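Local coordinates for galactonate dehydratase (Zobellia galactanivorans, PDB 5OLC), which belongs to the mandelate racemase and muconate lactonizing enzyme family, pairing an enolase-type N-terminal domain with a TIM-barrel-like C-terminal domain, at residues I39-I44 / W306-A311; E138-G143 / W226-V231; Y260-L265 / D272-D277; L301-W306 / V316-N321; P334-D339 / G359-P364. One frame throughout, in Å; residues are numbered along the deposited sequence.

Contact 1: residues I39-I44 / W306-A311; sequences ICIVKI and WGTWIA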
# COMPACT_ATOMS: atom_id res chain seq x y z
N ILE A 39 28.48 32.60 14.30
CA ILE A 39 28.22 32.13 12.94
C ILE A 39 29.55 31.99 12.19
O ILE A 39 30.49 32.73 12.46
CB ILE A 39 27.11 32.93 12.14
CG1 ILE A 39 27.69 33.97 11.22
CG2 ILE A 39 26.00 33.55 13.02
CD1 ILE A 39 27.46 33.63 9.95
N CYS A 40 29.64 31.01 11.28
CA CYS A 40 30.82 30.77 10.45
C CYS A 40 30.51 31.28 9.03
O CYS A 40 29.38 31.13 8.56
CB CYS A 40 31.20 29.29 10.45
SG CYS A 40 32.56 28.88 9.32
N ILE A 41 31.50 31.91 8.37
CA ILE A 41 31.44 32.53 7.03
C ILE A 41 32.71 32.07 6.24
O ILE A 41 33.73 31.83 6.87
CB ILE A 41 31.47 34.08 7.26
CG1 ILE A 41 30.22 34.62 8.01
CG2 ILE A 41 31.73 34.87 6.02
CD1 ILE A 41 28.96 34.87 7.24
N VAL A 42 32.66 31.98 4.90
CA VAL A 42 33.82 31.64 4.05
C VAL A 42 34.09 32.69 2.98
O VAL A 42 33.15 33.29 2.47
CB VAL A 42 33.75 30.29 3.31
CG1 VAL A 42 34.68 29.25 3.90
CG2 VAL A 42 32.31 29.79 3.15
N LYS A 43 35.36 32.78 2.56
CA LYS A 43 35.82 33.60 1.45
C LYS A 43 36.71 32.71 0.59
O LYS A 43 37.81 32.30 1.00
CB LYS A 43 36.57 34.85 1.93
CG LYS A 43 36.80 35.90 0.84
CD LYS A 43 38.01 36.73 1.21
CE LYS A 43 38.05 38.04 0.48
NZ LYS A 43 38.86 39.06 1.21
N ILE A 44 36.21 32.36 -0.60
CA ILE A 44 37.00 31.58 -1.55
C ILE A 44 37.53 32.61 -2.51
O ILE A 44 36.76 33.42 -3.03
CB ILE A 44 36.21 30.44 -2.28
CG1 ILE A 44 35.53 29.50 -1.25
CG2 ILE A 44 37.16 29.65 -3.23
CD1 ILE A 44 34.38 28.78 -1.74
N TRP A 306 18.41 32.54 8.55
CA TRP A 306 18.73 33.03 9.89
C TRP A 306 20.24 33.22 10.09
O TRP A 306 20.85 32.57 10.96
CB TRP A 306 18.11 32.12 10.97
CG TRP A 306 17.78 32.80 12.27
CD1 TRP A 306 16.81 33.73 12.48
CD2 TRP A 306 18.37 32.52 13.55
NE1 TRP A 306 16.77 34.08 13.81
CE2 TRP A 306 17.72 33.36 14.50
CE3 TRP A 306 19.40 31.67 14.00
CZ2 TRP A 306 18.07 33.36 15.86
CZ3 TRP A 306 19.74 31.68 15.35
CH2 TRP A 306 19.07 32.51 16.26
N GLY A 307 20.82 34.12 9.30
CA GLY A 307 22.24 34.44 9.36
C GLY A 307 22.57 35.88 9.01
O GLY A 307 21.83 36.80 9.39
N THR A 308 23.69 36.08 8.29
CA THR A 308 24.13 37.41 7.86
C THR A 308 23.52 37.70 6.48
O THR A 308 22.70 36.91 6.00
CB THR A 308 25.66 37.56 7.86
OG1 THR A 308 26.21 36.86 6.75
CG2 THR A 308 26.32 37.10 9.15
N TRP A 309 23.91 38.81 5.84
CA TRP A 309 23.39 39.11 4.51
C TRP A 309 23.97 38.19 3.45
O TRP A 309 23.40 38.16 2.36
CB TRP A 309 23.55 40.58 4.14
CG TRP A 309 22.76 41.51 5.01
CD1 TRP A 309 23.21 42.18 6.10
CD2 TRP A 309 21.38 41.86 4.86
NE1 TRP A 309 22.20 42.93 6.65
CE2 TRP A 309 21.05 42.74 5.92
CE3 TRP A 309 20.38 41.54 3.92
CZ2 TRP A 309 19.78 43.30 6.07
CZ3 TRP A 309 19.12 42.10 4.07
CH2 TRP A 309 18.83 42.97 5.13
N ILE A 310 25.05 37.41 3.76
CA ILE A 310 25.57 36.42 2.79
C ILE A 310 24.46 35.39 2.57
O ILE A 310 24.13 35.11 1.42
CB ILE A 310 26.92 35.75 3.16
CG1 ILE A 310 28.05 36.78 3.24
CG2 ILE A 310 27.26 34.69 2.12
CD1 ILE A 310 29.23 36.37 3.98
N ALA A 311 23.84 34.91 3.69
CA ALA A 311 22.71 33.99 3.77
C ALA A 311 21.44 34.61 3.20
O ALA A 311 20.77 33.96 2.39
CB ALA A 311 22.46 33.61 5.21
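Ile41 overlaps the start of helix 309-321, with its CD1 lying near both Thr308 and Ile310. The contact joins the antiparallel sheet of the enolase-type N-terminal domain to the barrel-type C-terminal domain. Strand 36-46 runs through the middle of that three-stranded sheet. Ile39 and Ile41, two residues apart on it, turn their side chains toward the helix start.

Ile41 and Thr308 meet tip to tip, with Ile41 CD1 3.4 Å from Thr308 OG1. Ile310 comes in at a slant. Its CD1 fits into the fork of Ile41, 3.6 Å from Ile41 CG2 and equally far from Ile41 CD1. Ile39 meets Thr308 on its methyl branch, with Ile39 CD1 3.7 Å from Thr308 CG2. The methyl group of Thr308 thus faces both isoleucines of the strand. No hydrogen bond crosses between the two segments, and the touching surface is largely aliphatic.

The hydroxyl in this apolar setting is still satisfied. Glu55 of strand 51-56 bonds to Thr308 OG1 through OE1, and Glu55 OE1 also bonds to Ala311 N. Thr308 is the N-cap of the helix. Its chi1 of 75° sets OG1 between the backbone N and the carbonyl carbon, a position from which it can face the first turn. There it accepts a hydrogen bond from Ile310 N, 3.3 Å long with an N-H...O angle of 157°.

Contact 2: residues E138-G143 / W226-V231; sequences EPYATG and WFEEPV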
# COMPACT_ATOMS: atom_id res chain seq x y z
N GLU A 138 8.22 40.14 -1.06
CA GLU A 138 7.74 40.76 0.18
C GLU A 138 8.07 39.87 1.40
O GLU A 138 7.33 38.93 1.70
CB GLU A 138 6.25 41.18 0.10
CG GLU A 138 5.25 40.10 -0.28
CD GLU A 138 3.80 40.45 -0.03
OE1 GLU A 138 3.04 39.54 0.38
OE2 GLU A 138 3.42 41.62 -0.23
N PRO A 139 9.23 40.09 2.07
CA PRO A 139 9.60 39.18 3.17
C PRO A 139 8.81 39.37 4.46
O PRO A 139 8.11 40.38 4.61
CB PRO A 139 11.10 39.46 3.36
CG PRO A 139 11.27 40.86 2.92
CD PRO A 139 10.25 41.13 1.85
N TYR A 140 8.91 38.39 5.37
CA TYR A 140 8.25 38.46 6.67
C TYR A 140 9.26 38.77 7.77
O TYR A 140 10.44 38.42 7.66
CB TYR A 140 7.40 37.21 6.97
CG TYR A 140 8.15 35.89 6.98
CD1 TYR A 140 8.30 35.14 5.82
CD2 TYR A 140 8.62 35.34 8.17
CE1 TYR A 140 8.96 33.91 5.82
CE2 TYR A 140 9.27 34.10 8.19
CZ TYR A 140 9.44 33.39 7.01
OH TYR A 140 10.08 32.17 7.02
N ALA A 141 8.78 39.46 8.82
CA ALA A 141 9.59 39.86 9.96
C ALA A 141 9.52 38.80 11.07
O ALA A 141 8.42 38.49 11.52
CB ALA A 141 9.12 41.21 10.48
N THR A 142 10.68 38.24 11.49
CA THR A 142 10.74 37.25 12.57
C THR A 142 11.06 37.94 13.92
O THR A 142 12.04 38.69 14.00
CB THR A 142 11.69 36.08 12.23
OG1 THR A 142 13.02 36.57 12.08
CG2 THR A 142 11.27 35.31 11.01
N GLY A 143 10.23 37.70 14.94
CA GLY A 143 10.37 38.30 16.26
C GLY A 143 10.01 37.44 17.46
O GLY A 143 8.88 37.51 17.97
N TRP A 226 0.59 30.05 8.53
CA TRP A 226 1.21 28.73 8.60
C TRP A 226 1.80 28.41 9.99
O TRP A 226 2.10 29.32 10.76
CB TRP A 226 2.24 28.44 7.46
CG TRP A 226 3.60 29.04 7.62
CD1 TRP A 226 4.55 28.69 8.53
CD2 TRP A 226 4.22 29.98 6.74
NE1 TRP A 226 5.70 29.42 8.32
CE2 TRP A 226 5.52 30.23 7.23
CE3 TRP A 226 3.78 30.70 5.61
CZ2 TRP A 226 6.39 31.14 6.63
CZ3 TRP A 226 4.65 31.60 5.01
CH2 TRP A 226 5.94 31.80 5.51
N PHE A 227 1.99 27.10 10.27
CA PHE A 227 2.59 26.59 11.48
C PHE A 227 3.93 25.94 11.11
O PHE A 227 3.97 24.90 10.45
CB PHE A 227 1.63 25.62 12.21
CG PHE A 227 1.97 25.22 13.64
CD1 PHE A 227 3.12 25.72 14.26
CD2 PHE A 227 1.16 24.34 14.35
CE1 PHE A 227 3.43 25.34 15.57
CE2 PHE A 227 1.47 23.97 15.66
CZ PHE A 227 2.61 24.47 16.25
N GLU A 228 5.02 26.62 11.52
CA GLU A 228 6.41 26.23 11.27
C GLU A 228 6.93 25.27 12.33
O GLU A 228 6.72 25.49 13.52
CB GLU A 228 7.32 27.47 11.14
CG GLU A 228 8.54 27.22 10.28
CD GLU A 228 9.46 28.41 10.10
OE1 GLU A 228 9.04 29.40 9.45
OE2 GLU A 228 10.62 28.35 10.57
N GLU A 229 7.61 24.20 11.86
CA GLU A 229 8.20 23.12 12.66
C GLU A 229 7.29 22.73 13.88
O GLU A 229 7.71 22.86 15.03
CB GLU A 229 9.64 23.49 13.07
CG GLU A 229 10.63 23.48 11.91
CD GLU A 229 11.25 22.14 11.55
OE1 GLU A 229 12.03 21.60 12.37
OE2 GLU A 229 11.03 21.67 10.41
N PRO A 230 6.01 22.30 13.65
CA PRO A 230 5.11 22.00 14.78
C PRO A 230 5.50 20.84 15.70
O PRO A 230 5.24 20.90 16.90
CB PRO A 230 3.77 21.73 14.10
CG PRO A 230 4.14 21.27 12.73
CD PRO A 230 5.31 22.12 12.37
N VAL A 231 6.08 19.77 15.13
CA VAL A 231 6.55 18.60 15.88
C VAL A 231 8.01 18.29 15.48
O VAL A 231 8.59 19.03 14.68
CB VAL A 231 5.62 17.35 15.77
CG1 VAL A 231 4.23 17.63 16.33
CG2 VAL A 231 5.56 16.81 14.34
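Trp226 turns the edge of its six-membered ring toward the face of Tyr140. The two rings form a T-shaped pair, with centroids 5.3 Å apart and planes at 86°. The outer corner of the indole does the touching. Trp226 CH2 is 3.7 Å from Tyr140 CE1, and Trp226 CZ2 is 3.8 Å from Tyr140 CZ.

The conformations of the two residues are alike. Chi1 is 59° in Tyr140 and 79° in Trp226, which swings each ring in over its own backbone. Both rings project from their strands toward each other and bridge CA atoms of Tyr140 and Trp226 that lie 12.2 Å apart.

Glu228 stands two residues beyond Trp226 and points the same way. Its CG lies anti to the backbone N, and the chain is extended beyond it. The carboxylate comes up beside the phenol, with Glu228 OE1 3.8 Å from Tyr140 OH, too far for a hydrogen bond. The firmer partner of Glu228 is Lys172, which makes a salt bridge to OE2. Glu254 also brings a carboxylate oxygen close to OE2.

Strands 136-142 and 224-228 are not neighbours in the sheet. Strands 170-174 and 198-202 lie between them, so the pair meets across the inside of a curled parallel sheet. This is the interior of a TIM barrel, with charged residues gathered near the strand ends as in other enolase-superfamily proteins.

Contact 3: residues Y260-L265 / D272-D277; sequences YGFKRL and DIAQPD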
# COMPACT_ATOMS: atom_id res chain seq x y z
N TYR A 260 17.58 13.99 -1.27
CA TYR A 260 17.13 12.71 -0.75
C TYR A 260 16.29 12.87 0.49
O TYR A 260 15.31 12.15 0.67
CB TYR A 260 18.32 11.79 -0.49
CG TYR A 260 19.25 11.68 -1.67
CD1 TYR A 260 18.99 10.79 -2.71
CD2 TYR A 260 20.43 12.41 -1.73
CE1 TYR A 260 19.87 10.64 -3.77
CE2 TYR A 260 21.31 12.29 -2.80
CZ TYR A 260 21.02 11.40 -3.82
OH TYR A 260 21.87 11.26 -4.89
N GLY A 261 16.67 13.83 1.33
CA GLY A 261 15.96 14.16 2.55
C GLY A 261 14.62 14.78 2.24
O GLY A 261 13.61 14.38 2.83
N PHE A 262 14.60 15.71 1.28
CA PHE A 262 13.36 16.35 0.87
C PHE A 262 12.43 15.46 0.07
O PHE A 262 11.22 15.65 0.17
CB PHE A 262 13.63 17.66 0.15
CG PHE A 262 13.63 18.78 1.16
CD1 PHE A 262 12.43 19.27 1.68
CD2 PHE A 262 14.82 19.29 1.65
CE1 PHE A 262 12.42 20.29 2.63
CE2 PHE A 262 14.82 20.31 2.60
CZ PHE A 262 13.62 20.81 3.08
N LYS A 263 12.95 14.44 -0.64
CA LYS A 263 12.13 13.46 -1.36
C LYS A 263 11.34 12.64 -0.33
O LYS A 263 10.13 12.47 -0.49
CB LYS A 263 13.03 12.58 -2.26
CG LYS A 263 12.71 11.09 -2.42
CD LYS A 263 11.60 10.80 -3.41
CE LYS A 263 11.70 9.41 -4.00
NZ LYS A 263 11.51 8.27 -3.05
N ARG A 264 12.02 12.20 0.76
CA ARG A 264 11.42 11.42 1.85
C ARG A 264 10.38 12.26 2.60
O ARG A 264 9.33 11.71 2.94
CB ARG A 264 12.48 10.76 2.75
CG ARG A 264 12.75 11.35 4.15
CD ARG A 264 13.69 10.47 4.98
NE ARG A 264 15.11 10.52 4.57
CZ ARG A 264 15.72 9.64 3.75
NH1 ARG A 264 17.01 9.79 3.45
NH2 ARG A 264 15.04 8.64 3.20
N LEU A 265 10.60 13.57 2.78
CA LEU A 265 9.62 14.44 3.43
C LEU A 265 8.35 14.56 2.58
O LEU A 265 7.24 14.44 3.09
CB LEU A 265 10.23 15.83 3.72
CG LEU A 265 9.31 16.87 4.40
CD1 LEU A 265 9.24 16.66 5.88
CD2 LEU A 265 9.76 18.26 4.11
N ASP A 272 2.83 21.55 3.66
CA ASP A 272 2.16 22.41 2.70
C ASP A 272 3.26 23.30 2.09
O ASP A 272 3.20 23.61 0.90
CB ASP A 272 1.09 23.27 3.40
CG ASP A 272 -0.19 22.54 3.69
OD1 ASP A 272 -0.92 22.20 2.72
OD2 ASP A 272 -0.50 22.33 4.87
N ILE A 273 4.26 23.70 2.93
CA ILE A 273 5.41 24.56 2.59
C ILE A 273 6.70 23.90 3.04
O ILE A 273 6.83 23.58 4.22
CB ILE A 273 5.32 25.98 3.25
CG1 ILE A 273 3.99 26.69 2.97
CG2 ILE A 273 6.50 26.84 2.86
CD1 ILE A 273 3.21 26.94 4.16
N ALA A 274 7.67 23.74 2.12
CA ALA A 274 8.99 23.17 2.43
C ALA A 274 9.95 24.32 2.71
O ALA A 274 10.01 25.27 1.93
CB ALA A 274 9.49 22.34 1.27
N GLN A 275 10.69 24.27 3.84
CA GLN A 275 11.57 25.36 4.23
C GLN A 275 13.05 24.95 4.32
O GLN A 275 13.60 24.95 5.42
CB GLN A 275 11.08 26.05 5.53
CG GLN A 275 9.69 26.65 5.40
CD GLN A 275 9.39 27.80 6.33
OE1 GLN A 275 8.32 27.86 6.94
NE2 GLN A 275 10.25 28.81 6.36
N PRO A 276 13.74 24.63 3.19
CA PRO A 276 15.18 24.31 3.30
C PRO A 276 16.02 25.57 3.54
O PRO A 276 15.71 26.63 3.00
CB PRO A 276 15.54 23.68 1.95
CG PRO A 276 14.34 23.83 1.09
CD PRO A 276 13.30 24.63 1.78
N ASP A 277 17.08 25.46 4.36
CA ASP A 277 17.98 26.58 4.56
C ASP A 277 19.13 26.37 3.58
O ASP A 277 19.76 25.31 3.58
CB ASP A 277 18.49 26.66 6.02
CG ASP A 277 19.22 27.96 6.36
OD1 ASP A 277 20.31 28.21 5.77
OD2 ASP A 277 18.73 28.70 7.24
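The ring of Phe262 meets Ala274 and Pro276, two residues that turn their side chains toward the helix. It touches both. On one side, Phe262 CE1 is 3.8 Å from Ala274 CB. On the other, Phe262 CE2 is 3.5 Å from Pro276 CB. The far corner of the ring also meets the proline, with Phe262 CZ 3.7 Å from Pro276 CG. Phe262 and Pro276 cross at a slant. Gln275, between the two partners, starts its side chain in the other direction and offers mainly its backbone.

The contact packs helix 258-267 on strand 273-274 and the loop just after it. Strand 250-252, this helix and strand 273-274 form one beta-alpha-beta unit of the barrel. Ile290 touches both Phe262 and Pro276 and so adds helix 283-296 to the same apolar patch.

Leu265, one turn further along the helix, also points toward the strand, but Leu265 CD2 stays 5.0 Å from Ala274 CB. Lys263 faces elsewhere, making a salt bridge with Asp267 and a cation-pi contact with Tyr297 of a second subunit. Asp277 turns away from the helix, and its OD2 is hydrogen-bonded to His304 ND1.

Contact 4: residues L301-W306 / V316-N321; sequences LVPHTW and VHLVAN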
# COMPACT_ATOMS: atom_id res chain seq x y z
N LEU A 301 7.68 26.31 -1.70
CA LEU A 301 9.02 26.48 -1.12
C LEU A 301 9.22 27.90 -0.66
O LEU A 301 9.13 28.84 -1.47
CB LEU A 301 10.13 26.11 -2.12
CG LEU A 301 11.41 25.57 -1.51
CD1 LEU A 301 12.06 24.57 -2.45
CD2 LEU A 301 12.36 26.68 -1.13
N VAL A 302 9.50 28.07 0.63
CA VAL A 302 9.84 29.34 1.24
C VAL A 302 11.10 28.95 1.98
O VAL A 302 11.00 28.10 2.86
CB VAL A 302 8.76 29.92 2.20
CG1 VAL A 302 9.24 31.23 2.83
CG2 VAL A 302 7.42 30.10 1.50
N PRO A 303 12.31 29.41 1.60
CA PRO A 303 13.50 28.94 2.31
C PRO A 303 13.62 29.47 3.75
O PRO A 303 12.96 30.45 4.12
CB PRO A 303 14.65 29.39 1.41
CG PRO A 303 14.14 30.57 0.71
CD PRO A 303 12.66 30.38 0.54
N HIS A 304 14.42 28.78 4.55
CA HIS A 304 14.70 29.20 5.92
C HIS A 304 15.96 30.07 5.85
O HIS A 304 16.91 29.69 5.15
CB HIS A 304 14.91 27.97 6.83
CG HIS A 304 15.21 28.32 8.26
ND1 HIS A 304 16.49 28.17 8.79
CD2 HIS A 304 14.38 28.79 9.23
CE1 HIS A 304 16.40 28.56 10.06
NE2 HIS A 304 15.15 28.95 10.37
N THR A 305 15.93 31.27 6.49
CA THR A 305 17.08 32.20 6.53
C THR A 305 17.25 32.81 7.91
O THR A 305 16.36 33.51 8.39
CB THR A 305 17.06 33.27 5.41
OG1 THR A 305 15.85 33.24 4.65
CG2 THR A 305 18.26 33.16 4.50
N TRP A 306 18.41 32.54 8.55
CA TRP A 306 18.73 33.03 9.89
C TRP A 306 20.24 33.22 10.09
O TRP A 306 20.85 32.57 10.96
CB TRP A 306 18.11 32.12 10.97
CG TRP A 306 17.78 32.80 12.27
CD1 TRP A 306 16.81 33.73 12.48
CD2 TRP A 306 18.37 32.52 13.55
NE1 TRP A 306 16.77 34.08 13.81
CE2 TRP A 306 17.72 33.36 14.50
CE3 TRP A 306 19.40 31.67 14.00
CZ2 TRP A 306 18.07 33.36 15.86
CZ3 TRP A 306 19.74 31.68 15.35
CH2 TRP A 306 19.07 32.51 16.26
N VAL A 316 17.44 35.79 -1.39
CA VAL A 316 16.93 36.83 -2.30
C VAL A 316 17.00 36.29 -3.73
O VAL A 316 16.00 36.30 -4.44
CB VAL A 316 17.66 38.20 -2.21
CG1 VAL A 316 16.95 39.24 -3.06
CG2 VAL A 316 17.81 38.68 -0.77
N HIS A 317 18.18 35.79 -4.11
CA HIS A 317 18.43 35.25 -5.43
C HIS A 317 17.71 33.94 -5.68
O HIS A 317 17.31 33.70 -6.81
CB HIS A 317 19.93 35.16 -5.69
CG HIS A 317 20.52 36.52 -5.91
ND1 HIS A 317 20.70 37.04 -7.18
CD2 HIS A 317 20.83 37.48 -5.01
CE1 HIS A 317 21.17 38.27 -7.01
NE2 HIS A 317 21.27 38.58 -5.72
N LEU A 318 17.45 33.13 -4.63
CA LEU A 318 16.70 31.88 -4.85
C LEU A 318 15.20 32.13 -5.06
O LEU A 318 14.67 31.62 -6.05
CB LEU A 318 16.96 30.81 -3.79
CG LEU A 318 16.41 29.44 -4.18
CD1 LEU A 318 17.52 28.42 -4.39
CD2 LEU A 318 15.34 28.99 -3.21
N VAL A 319 14.53 32.92 -4.17
CA VAL A 319 13.09 33.19 -4.34
C VAL A 319 12.84 34.01 -5.64
O VAL A 319 11.78 33.87 -6.26
CB VAL A 319 12.31 33.73 -3.10
CG1 VAL A 319 13.03 33.43 -1.78
CG2 VAL A 319 11.96 35.20 -3.22
N ALA A 320 13.84 34.80 -6.09
CA ALA A 320 13.73 35.53 -7.35
C ALA A 320 13.55 34.51 -8.49
O ALA A 320 12.61 34.65 -9.26
CB ALA A 320 14.97 36.39 -7.59
N ASN A 321 14.38 33.44 -8.52
CA ASN A 321 14.38 32.36 -9.51
C ASN A 321 13.25 31.34 -9.30
O ASN A 321 12.95 30.56 -10.22
CB ASN A 321 15.73 31.66 -9.50
CG ASN A 321 15.95 30.77 -10.68
OD1 ASN A 321 16.44 31.19 -11.74
ND2 ASN A 321 15.59 29.51 -10.53
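Pro303 and Val319 make the closer part of this contact. The proline ring and the valine branch cross at about a right angle. Val319 CG1 sits beside the CG-CD side of the ring, 3.8 Å from Pro303 CD and 4.0 Å from Pro303 CG. Only one of the two valine methyls is used, the one lying beside the backbone N.

The part around Leu318 is looser. Leu318 CD2 is 4.4 Å from Pro303 CG and 4.3 Å from Leu301 CD2, so it lies near both without pressing on either. Leu301 is also the partly exposed member of the touching group, whereas Pro303, Leu318 and Val319 are buried. The contact is purely apolar, and no hydrogen bond links the two segments. Val302 points away from the helix and touches Tyr140 on the inner side of the barrel.

The arrangement folds helix 309-321 back over the segment that leads into it, a strand-to-helix step of the TIM-barrel-like domain. Helix 283-296 flanks the looser part, with Ala294 against Leu301 and with Leu284 and Val287 against Leu318. On the closer side, Val319 rests on Ile137 of strand 136-142.

Contact 5: residues P334-D339 / G359-P364; sequences PTMELD and GHLEVP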
# COMPACT_ATOMS: atom_id res chain seq x y z
N PRO A 334 6.18 36.69 -3.89
CA PRO A 334 6.71 35.68 -2.95
C PRO A 334 7.23 36.28 -1.65
O PRO A 334 7.45 37.49 -1.60
CB PRO A 334 7.84 35.05 -3.74
CG PRO A 334 8.34 36.13 -4.59
CD PRO A 334 7.13 36.92 -4.99
N THR A 335 7.44 35.44 -0.60
CA THR A 335 8.02 35.83 0.70
C THR A 335 9.31 35.03 0.98
O THR A 335 9.57 34.01 0.34
CB THR A 335 7.05 35.65 1.89
OG1 THR A 335 6.84 34.27 2.17
CG2 THR A 335 5.73 36.39 1.72
N MET A 336 10.10 35.51 1.96
CA MET A 336 11.33 34.88 2.44
C MET A 336 11.57 35.29 3.89
O MET A 336 10.98 36.26 4.36
CB MET A 336 12.52 35.22 1.55
CG MET A 336 13.04 36.63 1.73
SD MET A 336 14.58 36.89 0.87
CE MET A 336 14.98 38.43 1.47
N GLU A 337 12.44 34.54 4.60
CA GLU A 337 12.72 34.83 6.01
C GLU A 337 13.68 36.00 6.19
O GLU A 337 14.87 35.89 5.89
CB GLU A 337 13.18 33.58 6.78
CG GLU A 337 13.11 33.73 8.29
CD GLU A 337 13.17 32.47 9.13
OE1 GLU A 337 12.67 31.41 8.67
OE2 GLU A 337 13.64 32.57 10.29
N LEU A 338 13.16 37.11 6.74
CA LEU A 338 13.97 38.28 7.03
C LEU A 338 14.08 38.48 8.55
O LEU A 338 13.16 39.04 9.16
CB LEU A 338 13.39 39.53 6.33
CG LEU A 338 14.31 40.75 6.22
CD1 LEU A 338 15.43 40.54 5.20
CD2 LEU A 338 13.53 41.96 5.85
N ASP A 339 15.19 37.97 9.15
CA ASP A 339 15.48 38.08 10.59
C ASP A 339 15.56 39.55 11.00
O ASP A 339 16.42 40.27 10.51
CB ASP A 339 16.78 37.33 10.95
CG ASP A 339 17.15 37.35 12.43
OD1 ASP A 339 16.23 37.28 13.28
OD2 ASP A 339 18.36 37.40 12.74
N GLY A 359 7.60 47.14 3.14
CA GLY A 359 7.41 45.70 3.05
C GLY A 359 7.95 44.99 1.83
O GLY A 359 8.03 43.76 1.82
N HIS A 360 8.31 45.75 0.78
CA HIS A 360 8.81 45.18 -0.47
C HIS A 360 10.32 45.29 -0.59
O HIS A 360 10.88 46.36 -0.40
CB HIS A 360 8.10 45.76 -1.71
CG HIS A 360 6.61 45.56 -1.75
ND1 HIS A 360 6.01 44.41 -1.25
CD2 HIS A 360 5.64 46.37 -2.25
CE1 HIS A 360 4.71 44.57 -1.45
NE2 HIS A 360 4.44 45.73 -2.04
N LEU A 361 10.95 44.15 -0.92
CA LEU A 361 12.37 43.96 -1.14
C LEU A 361 12.59 43.88 -2.64
O LEU A 361 11.73 43.34 -3.34
CB LEU A 361 12.81 42.65 -0.47
CG LEU A 361 14.29 42.49 -0.19
CD1 LEU A 361 14.51 42.08 1.22
CD2 LEU A 361 14.91 41.51 -1.12
N GLU A 362 13.70 44.43 -3.13
CA GLU A 362 14.00 44.47 -4.56
C GLU A 362 15.28 43.72 -4.86
O GLU A 362 16.34 44.06 -4.33
CB GLU A 362 14.09 45.93 -5.02
CG GLU A 362 14.10 46.16 -6.52
CD GLU A 362 14.17 47.64 -6.86
OE1 GLU A 362 13.24 48.39 -6.49
OE2 GLU A 362 15.21 48.06 -7.43
N VAL A 363 15.16 42.69 -5.71
CA VAL A 363 16.26 41.82 -6.12
C VAL A 363 17.37 42.67 -6.77
O VAL A 363 17.05 43.47 -7.64
CB VAL A 363 15.77 40.66 -7.04
CG1 VAL A 363 16.90 39.69 -7.41
CG2 VAL A 363 14.60 39.91 -6.41
N PRO A 364 18.64 42.55 -6.33
CA PRO A 364 19.72 43.33 -6.96
C PRO A 364 20.17 42.77 -8.32
O PRO A 364 20.02 41.57 -8.59
CB PRO A 364 20.84 43.31 -5.91
CG PRO A 364 20.66 42.00 -5.23
CD PRO A 364 19.19 41.66 -5.27
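Met336 and Leu361 carry the apolar part of this contact. The methionine reaches over with its terminal methyl, and the two side chains cross at about a right angle. Met336 CE lies by the leucine fork, 3.7 Å from Leu361 CD1 and 4.0 Å from Leu361 CD2. With chi1 at 75° the methionine chain starts out over its own main chain. Beyond CG it is extended, which carries CE to the leucine. Leu338 adds a looser touch, its CD1 4.4 Å from Leu361 CD1. Leu361 therefore meets two residues of the other segment, both turned toward it. Val316 touches Met336 and Leu361, and Leu356 touches Leu338 and Leu361, so the apolar patch continues onto helix 309-321 and strand 350-357.

Backbone bonding goes through a third strand. No hydrogen bond joins the two segments directly. Strand 136-142 pairs in parallel with 337-339 and antiparallel with 360-362. Met336 and Leu338 bond to Tyr140, while Leu361 bonds to Ile137.

Charged groups lie off the touching surface. Glu337 makes a salt bridge with Lys172, and Asp339 makes one with Arg37. Both acids project away from Leu361, as Met336 and Leu338 are interleaved with Glu337 and Asp339.

The chemistry implies a division of labour. Main-chain bonds to strand 136-142 probably set the positions of both segments. The methyl contacts, which have no strict direction, join the side chains of two strands that both pair with strand 136-142.

How the contacts relate
Along the chain, contacts 2, 3, 4 and 5 close one after another. Contact 1 encloses contacts 2 and 3 and crosses contact 4, with which it shares Trp306 and helix 309-321. Contacts 4 and 5 have the closest centres, about 9 Å apart, while those of contacts 1 and 3 are about 22 Å apart, on opposite sides of the chain centre. Contacts 2, 3 and 5 all reach the same curled sheet, and strand 136-142 of contact 2 pairs with both strands of contact 5. Contact 1 alone reaches the N-terminal domain. The set thus links the barrel's inside, its helix layer and the domain beside it.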